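Local coordinates for protein methyl transferase from Methanosarcina acetivorans (Methanosarcina acetivorans, PDB 6MRO) that probably transfers methyl groups from S-adenosylmethionine to an acceptor, and binds calcium ions, at residues M1-D4 / E5-K8; G9-P12 / W13-D16; P20-Q23 / A24-E27. The protein carries 1 engineered substitution. All coordinates share one frame; numbering follows the deposited sequence.

Interaction 1: residues M1-D4 / E5-K8; sequences MFWD and EVYK. With SAH (S-adenosyl-L-homocysteine), chain B.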
ATOM      1  N   MET A   1       9.501 -11.657 -14.838  1.00 38.26           N
ATOM      2  CA  MET A   1       9.532 -10.262 -15.167  1.00 37.83           C
ATOM      3  C   MET A   1      10.236  -9.461 -14.116  1.00 35.38           C
ATOM      4  O   MET A   1      10.575  -9.991 -13.103  1.00 33.76           O
ATOM      5  CB  MET A   1       8.146  -9.729 -15.374  1.00 38.43           C
ATOM      6  CG  MET A   1       7.242 -10.119 -14.252  1.00 39.57           C
ATOM      7  SD  MET A   1       6.653  -8.913 -13.036  1.00 38.56           S
ATOM      8  CE  MET A   1       5.945 -10.176 -12.024  1.00 30.66           C
ATOM      9  N   PHE A   2      10.006  -8.172 -14.206  1.00 33.43           N
ATOM     10  CA  PHE A   2      10.735  -7.231 -13.357  1.00 32.19           C
ATOM     11  C   PHE A   2      10.538  -7.475 -11.862  1.00 31.54           C
ATOM     12  O   PHE A   2      11.503  -7.515 -11.088  1.00 29.28           O
ATOM     13  CB  PHE A   2      10.309  -5.803 -13.721  1.00 32.01           C
ATOM     14  CG  PHE A   2      10.983  -4.744 -12.900  1.00 32.56           C
ATOM     15  CD1 PHE A   2      10.425  -4.310 -11.708  1.00 29.84           C
ATOM     16  CD2 PHE A   2      12.188  -4.197 -13.312  1.00 36.00           C
ATOM     17  CE1 PHE A   2      11.049  -3.338 -10.943  1.00 34.36           C
ATOM     18  CE2 PHE A   2      12.816  -3.223 -12.556  1.00 36.04           C
ATOM     19  CZ  PHE A   2      12.254  -2.795 -11.370  1.00 36.45           C
ATOM     20  N   TRP A   3       9.292  -7.636 -11.432  1.00 26.06           N
ATOM     21  CA  TRP A   3       9.047  -7.789 -10.011  1.00 22.27           C
ATOM     22  C   TRP A   3       9.419  -9.168  -9.482  1.00 22.62           C
ATOM     23  O   TRP A   3       9.751  -9.283  -8.299  1.00 24.40           O
ATOM     24  CB  TRP A   3       7.595  -7.437  -9.719  1.00 21.43           C
ATOM     25  CG  TRP A   3       7.380  -5.964  -9.943  1.00 22.34           C
ATOM     26  CD1 TRP A   3       6.738  -5.369 -10.998  1.00 23.35           C
ATOM     27  CD2 TRP A   3       7.867  -4.896  -9.115  1.00 22.30           C
ATOM     28  NE1 TRP A   3       6.766  -3.997 -10.856  1.00 24.63           N
ATOM     29  CE2 TRP A   3       7.452  -3.683  -9.708  1.00 26.93           C
ATOM     30  CE3 TRP A   3       8.601  -4.851  -7.925  1.00 19.39           C
ATOM     31  CZ2 TRP A   3       7.757  -2.436  -9.153  1.00 26.08           C
ATOM     32  CZ3 TRP A   3       8.881  -3.616  -7.368  1.00 25.64           C
ATOM     33  CH2 TRP A   3       8.465  -2.422  -7.988  1.00 26.56           C
ATOM     34  N   ASP A   4       9.420 -10.209 -10.320  1.00 24.08           N
ATOM     35  CA  ASP A   4      10.006 -11.462  -9.862  1.00 24.58           C
ATOM     36  C   ASP A   4      11.497 -11.300  -9.588  1.00 25.59           C
ATOM     37  O   ASP A   4      12.036 -11.930  -8.670  1.00 24.91           O
ATOM     38  CB  ASP A   4       9.765 -12.577 -10.870  1.00 26.62           C
ATOM     39  CG  ASP A   4       8.312 -12.680 -11.276  1.00 33.64           C
ATOM     40  OD1 ASP A   4       7.462 -12.842 -10.380  1.00 33.61           O
ATOM     41  OD2 ASP A   4       8.034 -12.671 -12.496  1.00 37.34           O
ATOM     42  N   GLU A   5      12.178 -10.459 -10.369  1.00 26.52           N
ATOM     43  CA  GLU A   5      13.620 -10.305 -10.195  1.00 29.91           C
ATOM     44  C   GLU A   5      13.956  -9.708  -8.831  1.00 28.93           C
ATOM     45  O   GLU A   5      14.895 -10.155  -8.159  1.00 25.05           O
ATOM     46  CB  GLU A   5      14.210  -9.434 -11.310  1.00 29.34           C
ATOM     47  CG  GLU A   5      14.309 -10.115 -12.659  1.00 32.70           C
ATOM     48  CD  GLU A   5      15.061 -11.425 -12.590  1.00 40.28           C
ATOM     49  OE1 GLU A   5      16.166 -11.444 -12.015  1.00 42.78           O
ATOM     50  OE2 GLU A   5      14.554 -12.433 -13.125  1.00 45.05           O
ATOM     51  N   VAL A   6      13.205  -8.691  -8.403  1.00 25.32           N
ATOM     52  CA  VAL A   6      13.567  -8.024  -7.164  1.00 23.86           C
ATOM     53  C   VAL A   6      13.309  -8.904  -5.952  1.00 22.79           C
ATOM     54  O   VAL A   6      13.961  -8.726  -4.918  1.00 25.26           O
ATOM     55  CB  VAL A   6      12.842  -6.663  -7.034  1.00 25.70           C
ATOM     56  CG1 VAL A   6      13.053  -5.814  -8.305  1.00 25.75           C
ATOM     57  CG2 VAL A   6      11.391  -6.852  -6.734  1.00 28.27           C
ATOM     58  N   TYR A   7      12.426  -9.894  -6.051  1.00 22.06           N
ATOM     59  CA  TYR A   7      12.184 -10.769  -4.913  1.00 21.92           C
ATOM     60  C   TYR A   7      13.091 -11.994  -4.903  1.00 24.52           C
ATOM     61  O   TYR A   7      12.891 -12.893  -4.078  1.00 23.56           O
ATOM     62  CB  TYR A   7      10.703 -11.162  -4.855  1.00 21.38           C
ATOM     63  CG  TYR A   7       9.889 -10.025  -4.256  1.00 20.01           C
ATOM     64  CD1 TYR A   7       9.127  -9.195  -5.056  1.00 20.99           C
ATOM     65  CD2 TYR A   7       9.949  -9.747  -2.895  1.00 20.82           C
ATOM     66  CE1 TYR A   7       8.396  -8.131  -4.521  1.00 19.26           C
ATOM     67  CE2 TYR A   7       9.226  -8.673  -2.335  1.00 19.91           C
ATOM     68  CZ  TYR A   7       8.453  -7.874  -3.157  1.00 20.47           C
ATOM     69  OH  TYR A   7       7.741  -6.828  -2.599  1.00 17.19           O
ATOM     70  N   LYS A   8      14.109 -12.019  -5.768  1.00 24.49           N
ATOM     71  CA  LYS A   8      15.198 -12.995  -5.691  1.00 25.90           C
ATOM     72  C   LYS A   8      16.212 -12.525  -4.643  1.00 33.36           C
ATOM     73  O   LYS A   8      17.359 -12.174  -4.927  1.00 31.47           O
ATOM     74  CB  LYS A   8      15.837 -13.175  -7.060  1.00 27.26           C
ATOM     75  CG  LYS A   8      14.943 -13.884  -8.056  1.00 27.84           C
ATOM     76  CD  LYS A   8      15.579 -13.934  -9.435  1.00 30.19           C
ATOM     77  CE  LYS A   8      14.701 -14.742 -10.380  1.00 32.99           C
ATOM     78  NZ  LYS A   8      15.361 -14.993 -11.684  1.00 38.09           N
TER
HETATM   79  N   SAH B 201       3.787  -3.345   0.296  1.00 14.59           N
HETATM   80  CA  SAH B 201       4.988  -4.195   0.402  1.00 14.90           C
HETATM   81  CB  SAH B 201       5.783  -4.161  -0.897  1.00 15.24           C
HETATM   82  CG  SAH B 201       6.100  -2.747  -1.387  1.00 17.86           C
HETATM   83  SD  SAH B 201       7.203  -2.706  -2.818  1.00 18.28           S
HETATM   84  C   SAH B 201       5.882  -3.774   1.558  1.00 19.19           C
HETATM   85  O   SAH B 201       5.646  -2.736   2.195  1.00 17.37           O
HETATM   86  OXT SAH B 201       6.864  -4.470   1.858  1.00 20.22           O
HETATM   87  C5' SAH B 201       5.920  -2.485  -4.089  1.00 18.96           C
HETATM   88  C4' SAH B 201       5.199  -3.787  -4.444  1.00 19.05           C
HETATM   89  O4' SAH B 201       4.228  -3.518  -5.447  1.00 22.38           O
HETATM   90  C3' SAH B 201       6.095  -4.906  -4.972  1.00 16.93           C
HETATM   91  O3' SAH B 201       5.867  -6.055  -4.169  1.00 16.83           O
HETATM   92  C2' SAH B 201       5.645  -5.080  -6.416  1.00 19.04           C
HETATM   93  O2' SAH B 201       5.729  -6.408  -6.911  1.00 20.99           O
HETATM   94  C1' SAH B 201       4.207  -4.592  -6.364  1.00 17.40           C
HETATM   95  N9  SAH B 201       3.660  -4.085  -7.628  1.00 22.07           N
HETATM   96  C8  SAH B 201       4.236  -3.201  -8.515  1.00 23.00           C
HETATM   97  N7  SAH B 201       3.361  -2.972  -9.510  1.00 22.27           N
HETATM   98  C5  SAH B 201       2.232  -3.678  -9.258  1.00 22.76           C
HETATM   99  C6  SAH B 201       1.028  -3.820  -9.942  1.00 24.55           C
HETATM  100  N6  SAH B 201       0.819  -3.181 -11.086  1.00 26.03           N
HETATM  101  N1  SAH B 201       0.055  -4.632  -9.422  1.00 19.99           N
HETATM  102  C2  SAH B 201       0.260  -5.301  -8.229  1.00 19.05           C
HETATM  103  N3  SAH B 201       1.454  -5.176  -7.555  1.00 19.09           N
HETATM  104  C4  SAH B 201       2.410  -4.364  -8.067  1.00 19.76           C

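Interaction 2: residues G9-P12 / W13-D16; sequences GTPP and WDID. With SAH (S-adenosyl-L-homocysteine), chain B.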
ATOM      1  N   GLY A   9      15.762 -12.526  -3.393  1.00 36.85           N
ATOM      2  CA  GLY A   9      16.512 -11.918  -2.314  1.00 35.87           C
ATOM      3  C   GLY A   9      15.592 -11.050  -1.480  1.00 35.80           C
ATOM      4  O   GLY A   9      14.386 -11.294  -1.438  1.00 29.47           O
ATOM      5  N   THR A  10      16.141 -10.023  -0.833  1.00 31.26           N
ATOM      6  CA  THR A  10      15.400  -9.206   0.125  1.00 24.77           C
ATOM      7  C   THR A  10      15.572  -7.743  -0.261  1.00 23.39           C
ATOM      8  O   THR A  10      16.585  -7.117   0.100  1.00 24.67           O
ATOM      9  CB  THR A  10      15.897  -9.447   1.545  1.00 28.10           C
ATOM     10  OG1 THR A  10      15.874 -10.852   1.831  1.00 32.45           O
ATOM     11  CG2 THR A  10      15.030  -8.716   2.545  1.00 25.22           C
ATOM     12  N   PRO A  11      14.609  -7.165  -0.973  1.00 21.25           N
ATOM     13  CA  PRO A  11      14.737  -5.776  -1.433  1.00 20.22           C
ATOM     14  C   PRO A  11      14.588  -4.805  -0.276  1.00 19.38           C
ATOM     15  O   PRO A  11      14.121  -5.187   0.806  1.00 19.10           O
ATOM     16  CB  PRO A  11      13.573  -5.633  -2.430  1.00 22.50           C
ATOM     17  CG  PRO A  11      12.544  -6.599  -1.902  1.00 18.88           C
ATOM     18  CD  PRO A  11      13.344  -7.780  -1.406  1.00 19.81           C
ATOM     19  N   PRO A  12      14.960  -3.538  -0.470  1.00 20.40           N
ATOM     20  CA  PRO A  12      15.104  -2.625   0.680  1.00 21.35           C
ATOM     21  C   PRO A  12      13.836  -2.369   1.471  1.00 21.86           C
ATOM     22  O   PRO A  12      13.932  -2.072   2.670  1.00 22.22           O
ATOM     23  CB  PRO A  12      15.616  -1.338   0.017  1.00 22.74           C
ATOM     24  CG  PRO A  12      16.450  -1.852  -1.092  1.00 23.20           C
ATOM     25  CD  PRO A  12      15.615  -2.979  -1.666  1.00 24.01           C
ATOM     26  N   TRP A  13      12.652  -2.467   0.852  1.00 17.49           N
ATOM     27  CA  TRP A  13      11.397  -2.266   1.575  1.00 16.79           C
ATOM     28  C   TRP A  13      10.948  -3.510   2.335  1.00 19.13           C
ATOM     29  O   TRP A  13       9.972  -3.439   3.102  1.00 17.63           O
ATOM     30  CB  TRP A  13      10.283  -1.847   0.598  1.00 17.61           C
ATOM     31  CG  TRP A  13      10.072  -2.892  -0.465  1.00 19.08           C
ATOM     32  CD1 TRP A  13       9.288  -4.015  -0.377  1.00 17.36           C
ATOM     33  CD2 TRP A  13      10.678  -2.924  -1.762  1.00 19.60           C
ATOM     34  NE1 TRP A  13       9.383  -4.746  -1.543  1.00 18.22           N
ATOM     35  CE2 TRP A  13      10.222  -4.095  -2.411  1.00 17.73           C
ATOM     36  CE3 TRP A  13      11.560  -2.072  -2.444  1.00 21.76           C
ATOM     37  CZ2 TRP A  13      10.616  -4.434  -3.706  1.00 19.22           C
ATOM     38  CZ3 TRP A  13      11.954  -2.418  -3.735  1.00 20.33           C
ATOM     39  CH2 TRP A  13      11.472  -3.582  -4.351  1.00 20.64           C
ATOM     40  N   ASP A  14      11.623  -4.645   2.137  1.00 18.80           N
ATOM     41  CA  ASP A  14      11.105  -5.929   2.600  1.00 18.29           C
ATOM     42  C   ASP A  14      11.514  -6.171   4.054  1.00 18.24           C
ATOM     43  O   ASP A  14      12.257  -7.087   4.389  1.00 21.63           O
ATOM     44  CB  ASP A  14      11.578  -7.042   1.669  1.00 19.52           C
ATOM     45  CG  ASP A  14      10.933  -8.358   1.968  1.00 22.42           C
ATOM     46  OD1 ASP A  14       9.757  -8.343   2.395  1.00 21.06           O
ATOM     47  OD2 ASP A  14      11.619  -9.395   1.792  1.00 23.88           O
ATOM     48  N   ILE A  15      10.993  -5.304   4.931  1.00 19.69           N
ATOM     49  CA  ILE A  15      11.299  -5.384   6.355  1.00 20.80           C
ATOM     50  C   ILE A  15      10.533  -6.536   6.999  1.00 19.03           C
ATOM     51  O   ILE A  15       9.532  -7.029   6.473  1.00 23.74           O
ATOM     52  CB  ILE A  15      11.002  -4.051   7.065  1.00 22.70           C
ATOM     53  CG1 ILE A  15       9.548  -3.621   6.826  1.00 18.02           C
ATOM     54  CG2 ILE A  15      11.999  -2.980   6.621  1.00 23.84           C
ATOM     55  CD1 ILE A  15       9.135  -2.433   7.693  1.00 18.42           C
ATOM     56  N   ASP A  16      11.018  -6.967   8.167  0.80 22.39           N
ATOM     57  CA  ASP A  16      10.488  -8.127   8.870  0.80 23.36           C
ATOM     58  C   ASP A  16       9.388  -7.765   9.855  0.80 23.08           C
ATOM     59  O   ASP A  16       9.182  -8.489  10.834  0.80 22.53           O
ATOM     60  CB  ASP A  16      11.625  -8.880   9.583  0.80 28.78           C
ATOM     61  CG  ASP A  16      12.203  -8.125  10.786  0.80 31.92           C
ATOM     62  OD1 ASP A  16      11.736  -7.029  11.164  0.80 22.58           O
ATOM     63  OD2 ASP A  16      13.163  -8.659  11.372  0.80 39.44           O
TER
HETATM   64  N   SAH B 201       3.787  -3.345   0.296  1.00 14.59           N
HETATM   65  CA  SAH B 201       4.988  -4.195   0.402  1.00 14.90           C
HETATM   66  CB  SAH B 201       5.783  -4.161  -0.897  1.00 15.24           C
HETATM   67  CG  SAH B 201       6.100  -2.747  -1.387  1.00 17.86           C
HETATM   68  SD  SAH B 201       7.203  -2.706  -2.818  1.00 18.28           S
HETATM   69  C   SAH B 201       5.882  -3.774   1.558  1.00 19.19           C
HETATM   70  O   SAH B 201       5.646  -2.736   2.195  1.00 17.37           O
HETATM   71  OXT SAH B 201       6.864  -4.470   1.858  1.00 20.22           O
HETATM   72  C5' SAH B 201       5.920  -2.485  -4.089  1.00 18.96           C
HETATM   73  C4' SAH B 201       5.199  -3.787  -4.444  1.00 19.05           C
HETATM   74  O4' SAH B 201       4.228  -3.518  -5.447  1.00 22.38           O
HETATM   75  C3' SAH B 201       6.095  -4.906  -4.972  1.00 16.93           C
HETATM   76  O3' SAH B 201       5.867  -6.055  -4.169  1.00 16.83           O
HETATM   77  C2' SAH B 201       5.645  -5.080  -6.416  1.00 19.04           C
HETATM   78  O2' SAH B 201       5.729  -6.408  -6.911  1.00 20.99           O
HETATM   79  C1' SAH B 201       4.207  -4.592  -6.364  1.00 17.40           C
HETATM   80  N9  SAH B 201       3.660  -4.085  -7.628  1.00 22.07           N
HETATM   81  C8  SAH B 201       4.236  -3.201  -8.515  1.00 23.00           C
HETATM   82  N7  SAH B 201       3.361  -2.972  -9.510  1.00 22.27           N
HETATM   83  C5  SAH B 201       2.232  -3.678  -9.258  1.00 22.76           C
HETATM   84  C6  SAH B 201       1.028  -3.820  -9.942  1.00 24.55           C
HETATM   85  N6  SAH B 201       0.819  -3.181 -11.086  1.00 26.03           N
HETATM   86  N1  SAH B 201       0.055  -4.632  -9.422  1.00 19.99           N
HETATM   87  C2  SAH B 201       0.260  -5.301  -8.229  1.00 19.05           C
HETATM   88  N3  SAH B 201       1.454  -5.176  -7.555  1.00 19.09           N
HETATM   89  C4  SAH B 201       2.410  -4.364  -8.067  1.00 19.76           C

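Interaction 3: residues P20-Q23 / A24-E27; sequences PAFQ and ALIE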
ATOM      1  N   PRO A  20       5.640   0.992  10.541  1.00 17.96           N
ATOM      2  CA  PRO A  20       5.099   1.675  11.726  1.00 21.31           C
ATOM      3  C   PRO A  20       3.936   2.595  11.413  1.00 21.97           C
ATOM      4  O   PRO A  20       3.007   2.688  12.226  1.00 21.44           O
ATOM      5  CB  PRO A  20       6.313   2.437  12.268  1.00 23.97           C
ATOM      6  CG  PRO A  20       7.476   1.591  11.859  1.00 25.26           C
ATOM      7  CD  PRO A  20       7.114   0.954  10.544  1.00 19.83           C
ATOM      8  N   ALA A  21       3.933   3.250  10.249  1.00 19.95           N
ATOM      9  CA  ALA A  21       2.827   4.153   9.930  1.00 23.79           C
ATOM     10  C   ALA A  21       1.499   3.410   9.906  1.00 21.90           C
ATOM     11  O   ALA A  21       0.471   3.944  10.338  1.00 21.47           O
ATOM     12  CB  ALA A  21       3.079   4.855   8.593  1.00 21.31           C
ATOM     13  N   PHE A  22       1.500   2.162   9.424  1.00 17.68           N
ATOM     14  CA  PHE A  22       0.258   1.396   9.403  1.00 19.14           C
ATOM     15  C   PHE A  22      -0.066   0.793  10.768  1.00 21.80           C
ATOM     16  O   PHE A  22      -1.246   0.705  11.129  1.00 21.12           O
ATOM     17  CB  PHE A  22       0.344   0.332   8.306  1.00 22.21           C
ATOM     18  CG  PHE A  22       0.220   0.908   6.916  1.00 19.97           C
ATOM     19  CD1 PHE A  22      -1.015   1.309   6.422  1.00 22.84           C
ATOM     20  CD2 PHE A  22       1.332   1.068   6.114  1.00 22.75           C
ATOM     21  CE1 PHE A  22      -1.126   1.870   5.148  1.00 21.91           C
ATOM     22  CE2 PHE A  22       1.227   1.633   4.836  1.00 22.20           C
ATOM     23  CZ  PHE A  22       0.004   2.030   4.360  1.00 20.81           C
ATOM     24  N   GLN A  23       0.949   0.390  11.542  1.00 20.29           N
ATOM     25  CA  GLN A  23       0.701  -0.019  12.924  1.00 21.83           C
ATOM     26  C   GLN A  23       0.057   1.111  13.716  1.00 19.73           C
ATOM     27  O   GLN A  23      -0.834   0.878  14.546  1.00 22.71           O
ATOM     28  CB  GLN A  23       2.006  -0.444  13.599  1.00 22.21           C
ATOM     29  CG  GLN A  23       1.918  -0.534  15.125  1.00 34.35           C
ATOM     30  CD  GLN A  23       0.994  -1.649  15.597  1.00 43.83           C
ATOM     31  OE1 GLN A  23       0.916  -2.710  14.970  1.00 46.24           O
ATOM     32  NE2 GLN A  23       0.288  -1.414  16.704  1.00 40.56           N
ATOM     33  N   ALA A  24       0.466   2.348  13.436  1.00 19.70           N
ATOM     34  CA  ALA A  24      -0.057   3.494  14.170  1.00 21.72           C
ATOM     35  C   ALA A  24      -1.508   3.776  13.801  1.00 22.64           C
ATOM     36  O   ALA A  24      -2.260   4.322  14.618  1.00 22.32           O
ATOM     37  CB  ALA A  24       0.818   4.721  13.898  1.00 20.81           C
ATOM     38  N   LEU A  25      -1.911   3.416  12.576  1.00 20.28           N
ATOM     39  CA  LEU A  25      -3.308   3.557  12.174  1.00 20.64           C
ATOM     40  C   LEU A  25      -4.197   2.608  12.956  1.00 20.38           C
ATOM     41  O   LEU A  25      -5.373   2.905  13.190  1.00 21.05           O
ATOM     42  CB  LEU A  25      -3.466   3.294  10.671  1.00 18.27           C
ATOM     43  CG  LEU A  25      -2.874   4.340   9.725  1.00 19.72           C
ATOM     44  CD1 LEU A  25      -2.963   3.858   8.268  1.00 20.75           C
ATOM     45  CD2 LEU A  25      -3.625   5.660   9.916  1.00 18.75           C
ATOM     46  N   ILE A  26      -3.657   1.466  13.368  1.00 19.87           N
ATOM     47  CA  ILE A  26      -4.406   0.602  14.267  1.00 22.22           C
ATOM     48  C   ILE A  26      -4.484   1.232  15.651  1.00 22.16           C
ATOM     49  O   ILE A  26      -5.565   1.324  16.247  1.00 23.08           O
ATOM     50  CB  ILE A  26      -3.783  -0.806  14.303  1.00 25.37           C
ATOM     51  CG1 ILE A  26      -3.887  -1.436  12.911  1.00 27.48           C
ATOM     52  CG2 ILE A  26      -4.510  -1.682  15.315  1.00 21.57           C
ATOM     53  CD1 ILE A  26      -5.265  -1.997  12.603  1.00 32.55           C
ATOM     54  N   GLU A  27      -3.342   1.705  16.161  1.00 22.99           N
ATOM     55  CA  GLU A  27      -3.305   2.307  17.489  1.00 30.14           C
ATOM     56  C   GLU A  27      -4.217   3.517  17.595  1.00 28.37           C
ATOM     57  O   GLU A  27      -4.755   3.789  18.671  1.00 27.33           O
ATOM     58  CB  GLU A  27      -1.875   2.719  17.847  1.00 35.16           C
ATOM     59  CG  GLU A  27      -0.868   1.596  17.763  1.00 46.21           C
ATOM     60  CD  GLU A  27      -0.838   0.758  19.021  1.00 58.36           C
ATOM     61  OE1 GLU A  27      -1.447   1.183  20.029  1.00 64.35           O
ATOM     62  OE2 GLU A  27      -0.212  -0.325  19.002  1.00 60.55           O
TER

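Interaction 1: residues M1-D4 / E5-K8
Trp3 and Val6 touch one turn apart on the N-terminal helix 2-6, while the indole of Trp3 forms a wall of the S-adenosylhomocysteine pocket. With CG beside the backbone N (chi1 -68°), the Trp3 side chain swings out toward the ligand. Its CB and CG each lie 3.5 Å from ribose O2' of SAH. Farther along, NE1 and CE2 of Trp3 pass near adenine C8, whereas CE3 of Trp3 rests 3.3 Å from C2' of SAH, so ribose covers one face of the indole, offset toward its rim. Phe2 CD1 lies over the centre of the opposite face, 3.6 Å above the ring plane, and the indole is sandwiched. Val6 CG2 approaches Trp3 CE3 obliquely at 3.6 Å, and toward the tip CZ3 of Trp3 still meets C2' and C3' of SAH.

Tyr7, just past the helix, turns its ring edge to Trp3 O and donates its OH to O3' of SAH at 2.6 Å. The same hydroxyl accepts a hydrogen bond from Trp13 NE1, so two partners hold the phenol tip. This short helix lies at the surface: Trp3 packs on loop residues Leu62 and Val111, and Tyr7 on Arg65 and Ala66 of helix 64-76.

Interaction 2: residues G9-P12 / W13-D16
Pro11 lies over one face of the Trp13 indole, and the sulfur of S-adenosylhomocysteine lies over the other. On the first face the contact is CH-pi: Pro11 CB stands 3.5 Å from the centroid of the six-membered ring of Trp13, only 15° off its normal, and Pro11 CG comes within 3.4 Å of Trp13 CZ2. Trp13 CG sits between the backbone N and the carbonyl carbon (chi1 59°), which folds the ring back against the proline. On the second face the closest approach is 3.2 Å, between Trp13 NE1 and SD of SAH. The carboxylate OXT instead comes up close to the ring plane, beside CD1 of Trp13. The NE1 hydrogen itself is bonded to Tyr7 OH. Trp13 thus covers the sulfur that would carry the methyl group in S-adenosylmethionine.

The backbone bond closes a type I beta turn, with Asp14 N donating to Pro11 O at 2.9 Å. An inverse gamma turn centred on Asp14 follows, its Ile15 N to Trp13 O bond being weak.

Charge enters through Asp14, whose OD2 forms a salt bridge with Arg43; that arginine is also hydrogen-bonded to Gly9 O, linking the residue two before the turn to its last residue. The loop runs between helices 2-6 and 20-27: Trp13 packs on Trp3 and Val6 of the first helix and on Phe176 of strand 167-177, whose end Ile15 also meets at Asp177.

Interaction 3: residues P20-Q23 / A24-E27
Gln23 extends its CG trans to the backbone N (chi1 165°) and then bends at chi2, while Glu27 folds at its own chi2 (-84°); together these turns bring the amide of Gln23 across to the carboxylate of Glu27 as an i to i+4 pair on alpha helix 20-27. The helix belongs to a Rossmann-like methyltransferase fold and lies against its sheet. Phe22 and Leu25 start alike, each with CG beside the backbone N, and consequently run side by side in the same direction from the buried face of the helix. Leu25 CD1 meets Phe22 CD1 at 3.7 Å, approaching the ring obliquely.

The backbone is held firmly at both ends, with Ala24 N to Pro20 O at 2.8 Å and Glu27 N to Gln23 O at 3.1 Å, whereas the bonds from Leu25 N and Ile26 N between them are weak. Phe22 and Leu25 press on Phe135 of strand 132-139, Ile26 packs on Met49 and Leu50 of helix 45-51, and the side chain of Phe22 is about 7 Å from the bound S-adenosylhomocysteine.

The more exposed flank carries the polar pair. The amide and carboxylate planes are 53° apart, and the bond from Gln23 NE2 to Glu27 OE2 is short but weak through its bent angle. Glu27 CG also lies 3.3 Å from Gln23 O.

In the fold
Interactions 1 and 2 adjoin in the chain and together line one part of the S-adenosylhomocysteine pocket: the first, at the surface, supplies a ribose-facing indole and a phenol, the second, partly buried, an indole over the sulfur. They touch directly, Trp3 CZ3 lying 4.0 Å from Trp13 CH2, besides the Tyr7 to Trp13 bond. Interaction 3 is also partly buried but stands apart from interaction 1, with centres about 28 Å distant on opposite sides of the chain's centre; it follows the loop of interaction 2. Its chemistry is that of an amphipathic helix, apolar toward strand 132-139 and polar outward, without direct ligand contact, whereas Trp3 and Trp13 set indole faces against the ligand and Tyr7 bonds to it through its hydroxyl.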